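Rubber oxygenase (Streptomyces sp., PDB 5O1M) cleaves the carbon-carbon backbone of poly(cis-1,4-isoprene) rubber oxidatively at its double bonds with O2, using a non-covalently bound heme b. Local coordinates at residues 19-24 with 192-197; 196-201 with 257-262. All blocks are in the same frame, centred on the assembly; numbering follows the deposited sequence.

Overall arrangement
Contacts 1 and 2 both engage the first turns of helix 193-213, overlapping at Ile196 and Met197, and their centres lie 11 Å apart on the same side of the chain's centre. Contact 1 joins the loop 19-24 to the helix start; contact 2 packs the next turn against 257-262, where helix 248-258 ends. Another side of the same helix meets the heme, and Asp195, Ile196 and Thr199 belong to its pocket. The side chain of Trp24 is about 9 Å, and that of Val198 about 12 Å, from the side chain of His167, the inferred axial ligand of the iron. Both contacts therefore hold residues of the heme pocket on helix 193-213.

Contact 1: 19-24 with 192-197; sequences DPEYVW and SQADIM. With HEM (protoporphyrin IX containing Fe), chain C.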
loop_
_atom_site.group_PDB
_atom_site.type_symbol
_atom_site.label_atom_id
_atom_site.label_comp_id
_atom_site.label_asym_id
_atom_site.label_seq_id
_atom_site.Cartn_x
_atom_site.Cartn_y
_atom_site.Cartn_z
ATOM N N ASP A 19 -5.572 -21.790 -5.112
ATOM C CA ASP A 19 -6.324 -20.520 -5.208
ATOM C C ASP A 19 -5.919 -19.607 -4.012
ATOM O O ASP A 19 -6.091 -19.971 -2.890
ATOM C CB ASP A 19 -7.833 -20.789 -5.217
ATOM C CG ASP A 19 -8.711 -19.493 -5.276
ATOM O OD1 ASP A 19 -8.249 -18.375 -4.983
ATOM O OD2 ASP A 19 -9.914 -19.609 -5.629
ATOM N N PRO A 20 -5.326 -18.414 -4.287
ATOM C CA PRO A 20 -4.795 -17.578 -3.200
ATOM C C PRO A 20 -5.882 -17.031 -2.248
ATOM O O PRO A 20 -5.550 -16.558 -1.165
ATOM C CB PRO A 20 -4.088 -16.474 -3.922
ATOM C CG PRO A 20 -4.605 -16.468 -5.305
ATOM C CD PRO A 20 -5.093 -17.829 -5.611
ATOM N N GLU A 21 -7.166 -17.135 -2.651
ATOM C CA GLU A 21 -8.296 -16.830 -1.812
ATOM C C GLU A 21 -8.374 -17.729 -0.570
ATOM O O GLU A 21 -9.008 -17.371 0.425
ATOM C CB GLU A 21 -9.566 -16.922 -2.679
ATOM C CG GLU A 21 -10.898 -16.416 -2.143
ATOM C CD GLU A 21 -10.883 -15.126 -1.385
ATOM O OE1 GLU A 21 -11.774 -15.041 -0.482
ATOM O OE2 GLU A 21 -10.045 -14.195 -1.630
ATOM N N TYR A 22 -7.724 -18.886 -0.627
ATOM C CA TYR A 22 -7.775 -19.879 0.438
ATOM C C TYR A 22 -6.362 -20.241 0.893
ATOM O O TYR A 22 -6.106 -21.329 1.325
ATOM C CB TYR A 22 -8.586 -21.097 -0.037
ATOM C CG TYR A 22 -9.994 -20.688 -0.442
ATOM C CD1 TYR A 22 -10.952 -20.293 0.531
ATOM C CD2 TYR A 22 -10.364 -20.654 -1.787
ATOM C CE1 TYR A 22 -12.243 -19.904 0.161
ATOM C CE2 TYR A 22 -11.668 -20.264 -2.185
ATOM C CZ TYR A 22 -12.593 -19.884 -1.206
ATOM O OH TYR A 22 -13.827 -19.488 -1.624
ATOM N N VAL A 23 -5.468 -19.269 0.816
ATOM C CA VAL A 23 -4.177 -19.316 1.463
ATOM C C VAL A 23 -4.030 -18.027 2.300
ATOM O O VAL A 23 -4.354 -16.911 1.817
ATOM C CB VAL A 23 -3.043 -19.436 0.384
ATOM C CG1 VAL A 23 -1.693 -19.742 1.020
ATOM C CG2 VAL A 23 -3.363 -20.548 -0.636
ATOM N N TRP A 24 -3.459 -18.171 3.489
ATOM C CA TRP A 24 -3.243 -17.081 4.411
ATOM C C TRP A 24 -1.776 -16.991 4.699
ATOM O O TRP A 24 -1.053 -16.591 3.817
ATOM C CB TRP A 24 -4.142 -17.200 5.660
ATOM C CG TRP A 24 -5.586 -17.129 5.273
ATOM C CD1 TRP A 24 -6.318 -16.005 5.144
ATOM C CD2 TRP A 24 -6.433 -18.215 4.837
ATOM N NE1 TRP A 24 -7.573 -16.305 4.679
ATOM C CE2 TRP A 24 -7.675 -17.652 4.485
ATOM C CE3 TRP A 24 -6.273 -19.619 4.739
ATOM C CZ2 TRP A 24 -8.777 -18.435 4.067
ATOM C CZ3 TRP A 24 -7.354 -20.388 4.303
ATOM C CH2 TRP A 24 -8.591 -19.790 3.994
ATOM N N SER A 192 -6.671 -12.837 2.994
ATOM C CA SER A 192 -6.093 -13.861 2.156
ATOM C C SER A 192 -4.954 -13.307 1.369
ATOM O O SER A 192 -4.788 -12.064 1.227
ATOM C CB SER A 192 -7.131 -14.446 1.201
ATOM O OG SER A 192 -7.670 -13.458 0.388
ATOM N N GLN A 193 -4.111 -14.200 0.871
ATOM C CA GLN A 193 -3.103 -13.747 -0.079
ATOM C C GLN A 193 -3.686 -13.051 -1.306
ATOM O O GLN A 193 -3.075 -12.097 -1.759
ATOM C CB GLN A 193 -2.141 -14.874 -0.472
ATOM C CG GLN A 193 -1.273 -15.222 0.730
ATOM C CD GLN A 193 0.023 -15.865 0.413
ATOM O OE1 GLN A 193 0.555 -15.643 -0.637
ATOM N NE2 GLN A 193 0.508 -16.745 1.303
ATOM N N ALA A 194 -4.842 -13.522 -1.810
ATOM C CA ALA A 194 -5.577 -12.847 -2.865
ATOM C C ALA A 194 -5.873 -11.393 -2.480
ATOM O O ALA A 194 -5.740 -10.473 -3.313
ATOM C CB ALA A 194 -6.873 -13.567 -3.176
ATOM N N ASP A 195 -6.313 -11.205 -1.218
ATOM C CA ASP A 195 -6.650 -9.857 -0.681
ATOM C C ASP A 195 -5.432 -8.975 -0.667
ATOM O O ASP A 195 -5.512 -7.843 -1.117
ATOM C CB ASP A 195 -7.217 -9.885 0.742
ATOM C CG ASP A 195 -8.592 -10.569 0.843
ATOM O OD1 ASP A 195 -9.486 -10.322 0.017
ATOM O OD2 ASP A 195 -8.782 -11.309 1.831
ATOM N N ILE A 196 -4.309 -9.510 -0.202
ATOM C CA ILE A 196 -3.068 -8.782 -0.211
ATOM C C ILE A 196 -2.671 -8.313 -1.664
ATOM O O ILE A 196 -2.223 -7.181 -1.868
ATOM C CB ILE A 196 -1.905 -9.601 0.426
ATOM C CG1 ILE A 196 -2.184 -9.915 1.889
ATOM C CG2 ILE A 196 -0.558 -8.811 0.342
ATOM C CD1 ILE A 196 -1.127 -10.810 2.537
ATOM N N MET A 197 -2.845 -9.196 -2.629
ATOM C CA MET A 197 -2.503 -8.908 -3.999
ATOM C C MET A 197 -3.464 -7.851 -4.634
ATOM O O MET A 197 -3.033 -7.023 -5.449
ATOM C CB MET A 197 -2.356 -10.227 -4.811
ATOM C CG MET A 197 -1.055 -10.896 -4.480
ATOM S SD MET A 197 0.433 -9.872 -4.589
ATOM C CE MET A 197 0.216 -9.337 -6.303
HETATM C CHA HEM C . -2.124 -3.392 9.474
HETATM C CHB HEM C . 0.116 -2.549 5.320
HETATM C CHC HEM C . -2.946 -5.531 3.122
HETATM C CHD HEM C . -5.798 -5.120 6.873
HETATM C C1A HEM C . -1.190 -2.981 8.528
HETATM C C2A HEM C . -0.089 -2.186 8.840
HETATM C C3A HEM C . 0.566 -1.945 7.690
HETATM C C4A HEM C . -0.177 -2.540 6.663
HETATM C CMA HEM C . 1.808 -1.088 7.547
HETATM C CAA HEM C . 0.329 -1.701 10.201
HETATM C CBA HEM C . -0.437 -0.417 10.662
HETATM C CGA HEM C . -0.687 -0.778 12.119
HETATM O O1A HEM C . 0.129 -0.288 12.975
HETATM O O2A HEM C . -1.603 -1.637 12.489
HETATM C C1B HEM C . -0.512 -3.326 4.349
HETATM C C2B HEM C . -0.021 -3.472 3.012
HETATM C C3B HEM C . -0.841 -4.324 2.344
HETATM C C4B HEM C . -1.885 -4.672 3.371
HETATM C CMB HEM C . 1.155 -2.796 2.436
HETATM C CAB HEM C . -0.783 -4.892 0.965
HETATM C CBB HEM C . 0.415 -4.897 0.014
HETATM C C1C HEM C . -4.016 -5.685 3.919
HETATM C C2C HEM C . -5.255 -6.266 3.555
HETATM C C3C HEM C . -6.086 -6.090 4.623
HETATM C C4C HEM C . -5.318 -5.433 5.625
HETATM C CMC HEM C . -5.594 -6.897 2.217
HETATM C CAC HEM C . -7.502 -6.503 4.790
HETATM C CBC HEM C . -8.412 -7.203 3.831
HETATM C C1D HEM C . -5.020 -4.638 7.935
HETATM C C2D HEM C . -5.499 -4.550 9.335
HETATM C C3D HEM C . -4.474 -4.085 10.064
HETATM C C4D HEM C . -3.348 -3.916 9.119
HETATM C CMD HEM C . -6.890 -4.854 9.821
HETATM C CAD HEM C . -4.536 -3.744 11.511
HETATM C CBD HEM C . -5.105 -2.344 11.558
HETATM C CGD HEM C . -4.949 -1.730 12.951
HETATM O O1D HEM C . -3.883 -1.186 13.391
HETATM O O2D HEM C . -5.971 -1.721 13.723
HETATM N NA HEM C . -1.227 -3.128 7.176
HETATM N NB HEM C . -1.586 -4.060 4.519
HETATM N NC HEM C . -4.076 -5.151 5.136
HETATM N ND HEM C . -3.748 -4.264 7.882
HETATM FE FE HEM C . -2.637 -4.195 6.157
#
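The backbones of Pro20 and Ala194 approach to 4.8 Å between CA atoms, and Gln193 N donates to Val23 O at 2.9 Å, nearly straight at 174°. Ala194 N reaches Pro20 O at 3.2 Å from above the carbonyl plane, so two helix-start N-H groups are bonded to the loop. Gln193 extends beyond CG and lays its NE2 3.0 Å from Trp24 O, the acceptor lying close to the amide plane, while Ser240 N donates to OE1. Cut back to an alanine, Gln193 would probably leave Trp24 O and Ser240 N without these mates and open a gap beside Val23 CG1. The bent Glu21 chain brings OE2 to 3.6 Å from Ala194 CB. That carboxylate lies 4.2 Å (OE2 to OD1) from the one of Asp195, a like-charge approach that Arg116 probably offsets by salt-bridging both acids. The indole of Trp24 packs its CD1 against Ser192 CA at 3.7 Å. Ser192 is the N-cap: with OG set between the backbone N and the carbonyl carbon (chi1 59°), it accepts from Asp195 N, and Asp195 OD2 accepts from Ser192 N in return. This reciprocal pair is a capping box, here at the start of a helix whose first turn borders the heme.

Contact 2: 196-201 with 257-262; sequences IMVTWH and QVLDPI. With HEM (protoporphyrin IX containing Fe), chain C.
The imidazole of His201 meets Val258 at its edge, CD2 lying 4.0 Å from CG1 near the ring plane, with the two side chains crossing at about a right angle. On the same helix, one face of the Trp200 indole carries Met197 CE, 3.5 Å above the plane and offset toward the rim, and His201 ND1 sits in plane at the indole edge. Both ring nitrogens of His201 are bonded, ND1 with Thr205 OG1 and NE2 with Gln254 OE1, which should fix the rotation of the ring. Trp200 NE1 donates to Trp230 O, and the two indoles pack edge-to-face. Here one flank of helix 193-213 packs on the last residue of helix 248-258 and the turn that follows it, within the all-helical catalytic domain, and no hydrogen bond crosses between the segments. Val198 carries most of the junction. Its CG1, anti to the backbone N (chi1 170°), touches Leu259 CD1 at 3.8 Å and Ile262 CD1 at 3.9 Å. Its CG2 comes within 3.4 Å of Val258 CG1, tighter than usual van der Waals contact. The other Leu259 branch, CD2, lies 4.1 Å from His201 CB, so the leucine fork spans both helix residues. Away from these aliphatic groups, Thr199 of the same turn faces the cofactor, its CG2 3.4 Å from the heme vinyl carbon CAB.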
loop_
_atom_site.group_PDB
_atom_site.type_symbol
_atom_site.label_atom_id
_atom_site.label_comp_id
_atom_site.label_asym_id
_atom_site.label_seq_id
_atom_site.Cartn_x
_atom_site.Cartn_y
_atom_site.Cartn_z
ATOM N N ILE A 196 -4.309 -9.510 -0.202
ATOM C CA ILE A 196 -3.068 -8.782 -0.211
ATOM C C ILE A 196 -2.671 -8.313 -1.664
ATOM O O ILE A 196 -2.223 -7.181 -1.868
ATOM C CB ILE A 196 -1.905 -9.601 0.426
ATOM C CG1 ILE A 196 -2.184 -9.915 1.889
ATOM C CG2 ILE A 196 -0.558 -8.811 0.342
ATOM C CD1 ILE A 196 -1.127 -10.810 2.537
ATOM N N MET A 197 -2.845 -9.196 -2.629
ATOM C CA MET A 197 -2.503 -8.908 -3.999
ATOM C C MET A 197 -3.464 -7.851 -4.634
ATOM O O MET A 197 -3.033 -7.023 -5.449
ATOM C CB MET A 197 -2.356 -10.227 -4.811
ATOM C CG MET A 197 -1.055 -10.896 -4.480
ATOM S SD MET A 197 0.433 -9.872 -4.589
ATOM C CE MET A 197 0.216 -9.337 -6.303
ATOM N N VAL A 198 -4.709 -7.807 -4.155
ATOM C CA VAL A 198 -5.626 -6.699 -4.511
ATOM C C VAL A 198 -5.020 -5.361 -4.078
ATOM O O VAL A 198 -4.947 -4.371 -4.877
ATOM C CB VAL A 198 -7.035 -6.884 -3.915
ATOM C CG1 VAL A 198 -7.833 -5.641 -4.089
ATOM C CG2 VAL A 198 -7.750 -8.094 -4.554
ATOM N N THR A 199 -4.550 -5.307 -2.831
ATOM C CA THR A 199 -3.971 -4.045 -2.314
ATOM C C THR A 199 -2.716 -3.662 -3.076
ATOM O O THR A 199 -2.483 -2.499 -3.370
ATOM C CB THR A 199 -3.678 -4.169 -0.808
ATOM O OG1 THR A 199 -4.878 -4.540 -0.153
ATOM C CG2 THR A 199 -3.175 -2.833 -0.179
ATOM N N TRP A 200 -1.909 -4.678 -3.388
ATOM C CA TRP A 200 -0.731 -4.527 -4.191
ATOM C C TRP A 200 -1.039 -3.891 -5.528
ATOM O O TRP A 200 -0.284 -3.008 -5.953
ATOM C CB TRP A 200 -0.050 -5.908 -4.393
ATOM C CG TRP A 200 1.334 -5.901 -4.876
ATOM C CD1 TRP A 200 2.468 -5.944 -4.094
ATOM C CD2 TRP A 200 1.797 -5.870 -6.250
ATOM N NE1 TRP A 200 3.585 -5.943 -4.878
ATOM C CE2 TRP A 200 3.211 -5.908 -6.205
ATOM C CE3 TRP A 200 1.178 -5.745 -7.471
ATOM C CZ2 TRP A 200 4.011 -5.914 -7.365
ATOM C CZ3 TRP A 200 1.981 -5.789 -8.644
ATOM C CH2 TRP A 200 3.384 -5.847 -8.576
ATOM N N HIS A 201 -2.103 -4.324 -6.221
ATOM C CA HIS A 201 -2.445 -3.695 -7.488
ATOM C C HIS A 201 -2.908 -2.292 -7.335
ATOM O O HIS A 201 -2.623 -1.487 -8.210
ATOM C CB HIS A 201 -3.462 -4.531 -8.280
ATOM C CG HIS A 201 -2.883 -5.829 -8.771
ATOM N ND1 HIS A 201 -1.771 -5.870 -9.578
ATOM C CD2 HIS A 201 -3.212 -7.112 -8.523
ATOM C CE1 HIS A 201 -1.473 -7.120 -9.858
ATOM N NE2 HIS A 201 -2.301 -7.892 -9.184
ATOM N N GLN A 257 -8.341 -8.170 -13.865
ATOM C CA GLN A 257 -9.170 -9.237 -13.288
ATOM C C GLN A 257 -9.387 -9.295 -11.752
ATOM O O GLN A 257 -10.400 -9.820 -11.292
ATOM C CB GLN A 257 -8.622 -10.575 -13.790
ATOM C CG GLN A 257 -9.324 -11.103 -15.057
ATOM C CD GLN A 257 -8.375 -11.582 -16.166
ATOM O OE1 GLN A 257 -7.522 -10.809 -16.652
ATOM N NE2 GLN A 257 -8.550 -12.858 -16.608
ATOM N N VAL A 258 -8.447 -8.810 -10.941
ATOM C CA VAL A 258 -8.501 -8.984 -9.483
ATOM C C VAL A 258 -8.930 -7.761 -8.693
ATOM O O VAL A 258 -9.426 -7.904 -7.580
ATOM C CB VAL A 258 -7.140 -9.563 -8.967
ATOM C CG1 VAL A 258 -6.649 -8.987 -7.659
ATOM C CG2 VAL A 258 -7.253 -11.064 -8.868
ATOM N N LEU A 259 -8.727 -6.582 -9.259
ATOM C CA LEU A 259 -8.958 -5.323 -8.571
ATOM C C LEU A 259 -10.214 -4.662 -9.112
ATOM O O LEU A 259 -11.136 -4.416 -8.350
ATOM C CB LEU A 259 -7.761 -4.392 -8.702
ATOM C CG LEU A 259 -7.989 -2.944 -8.271
ATOM C CD1 LEU A 259 -8.263 -2.911 -6.749
ATOM C CD2 LEU A 259 -6.783 -2.081 -8.581
ATOM N N ASP A 260 -10.221 -4.366 -10.401
ATOM C CA ASP A 260 -11.357 -3.683 -11.089
ATOM C C ASP A 260 -12.741 -4.180 -10.671
ATOM O O ASP A 260 -13.603 -3.357 -10.372
ATOM C CB ASP A 260 -11.263 -3.749 -12.643
ATOM C CG ASP A 260 -10.094 -2.944 -13.232
ATOM O OD1 ASP A 260 -9.219 -2.466 -12.482
ATOM O OD2 ASP A 260 -10.049 -2.820 -14.487
ATOM N N PRO A 261 -12.982 -5.503 -10.669
ATOM C CA PRO A 261 -14.357 -5.952 -10.357
ATOM C C PRO A 261 -14.774 -5.987 -8.896
ATOM O O PRO A 261 -15.922 -6.241 -8.624
ATOM C CB PRO A 261 -14.369 -7.397 -10.894
ATOM C CG PRO A 261 -12.938 -7.832 -10.826
ATOM C CD PRO A 261 -12.194 -6.601 -11.259
ATOM N N ILE A 262 -13.856 -5.782 -7.971
ATOM C CA ILE A 262 -14.232 -5.847 -6.566
ATOM C C ILE A 262 -14.451 -4.494 -5.963
ATOM O O ILE A 262 -15.003 -4.424 -4.909
ATOM C CB ILE A 262 -13.316 -6.738 -5.692
ATOM C CG1 ILE A 262 -11.874 -6.353 -5.779
ATOM C CG2 ILE A 262 -13.489 -8.199 -6.110
ATOM C CD1 ILE A 262 -11.509 -4.943 -5.348
HETATM C CHA HEM C . -2.124 -3.392 9.474
HETATM C CHB HEM C . 0.116 -2.549 5.320
HETATM C CHC HEM C . -2.946 -5.531 3.122
HETATM C CHD HEM C . -5.798 -5.120 6.873
HETATM C C1A HEM C . -1.190 -2.981 8.528
HETATM C C2A HEM C . -0.089 -2.186 8.840
HETATM C C3A HEM C . 0.566 -1.945 7.690
HETATM C C4A HEM C . -0.177 -2.540 6.663
HETATM C CMA HEM C . 1.808 -1.088 7.547
HETATM C CAA HEM C . 0.329 -1.701 10.201
HETATM C CBA HEM C . -0.437 -0.417 10.662
HETATM C CGA HEM C . -0.687 -0.778 12.119
HETATM O O1A HEM C . 0.129 -0.288 12.975
HETATM O O2A HEM C . -1.603 -1.637 12.489
HETATM C C1B HEM C . -0.512 -3.326 4.349
HETATM C C2B HEM C . -0.021 -3.472 3.012
HETATM C C3B HEM C . -0.841 -4.324 2.344
HETATM C C4B HEM C . -1.885 -4.672 3.371
HETATM C CMB HEM C . 1.155 -2.796 2.436
HETATM C CAB HEM C . -0.783 -4.892 0.965
HETATM C CBB HEM C . 0.415 -4.897 0.014
HETATM C C1C HEM C . -4.016 -5.685 3.919
HETATM C C2C HEM C . -5.255 -6.266 3.555
HETATM C C3C HEM C . -6.086 -6.090 4.623
HETATM C C4C HEM C . -5.318 -5.433 5.625
HETATM C CMC HEM C . -5.594 -6.897 2.217
HETATM C CAC HEM C . -7.502 -6.503 4.790
HETATM C CBC HEM C . -8.412 -7.203 3.831
HETATM C C1D HEM C . -5.020 -4.638 7.935
HETATM C C2D HEM C . -5.499 -4.550 9.335
HETATM C C3D HEM C . -4.474 -4.085 10.064
HETATM C C4D HEM C . -3.348 -3.916 9.119
HETATM C CMD HEM C . -6.890 -4.854 9.821
HETATM C CAD HEM C . -4.536 -3.744 11.511
HETATM C CBD HEM C . -5.105 -2.344 11.558
HETATM C CGD HEM C . -4.949 -1.730 12.951
HETATM O O1D HEM C . -3.883 -1.186 13.391
HETATM O O2D HEM C . -5.971 -1.721 13.723
HETATM N NA HEM C . -1.227 -3.128 7.176
HETATM N NB HEM C . -1.586 -4.060 4.519
HETATM N NC HEM C . -4.076 -5.151 5.136
HETATM N ND HEM C . -3.748 -4.264 7.882
HETATM FE FE HEM C . -2.637 -4.195 6.157
#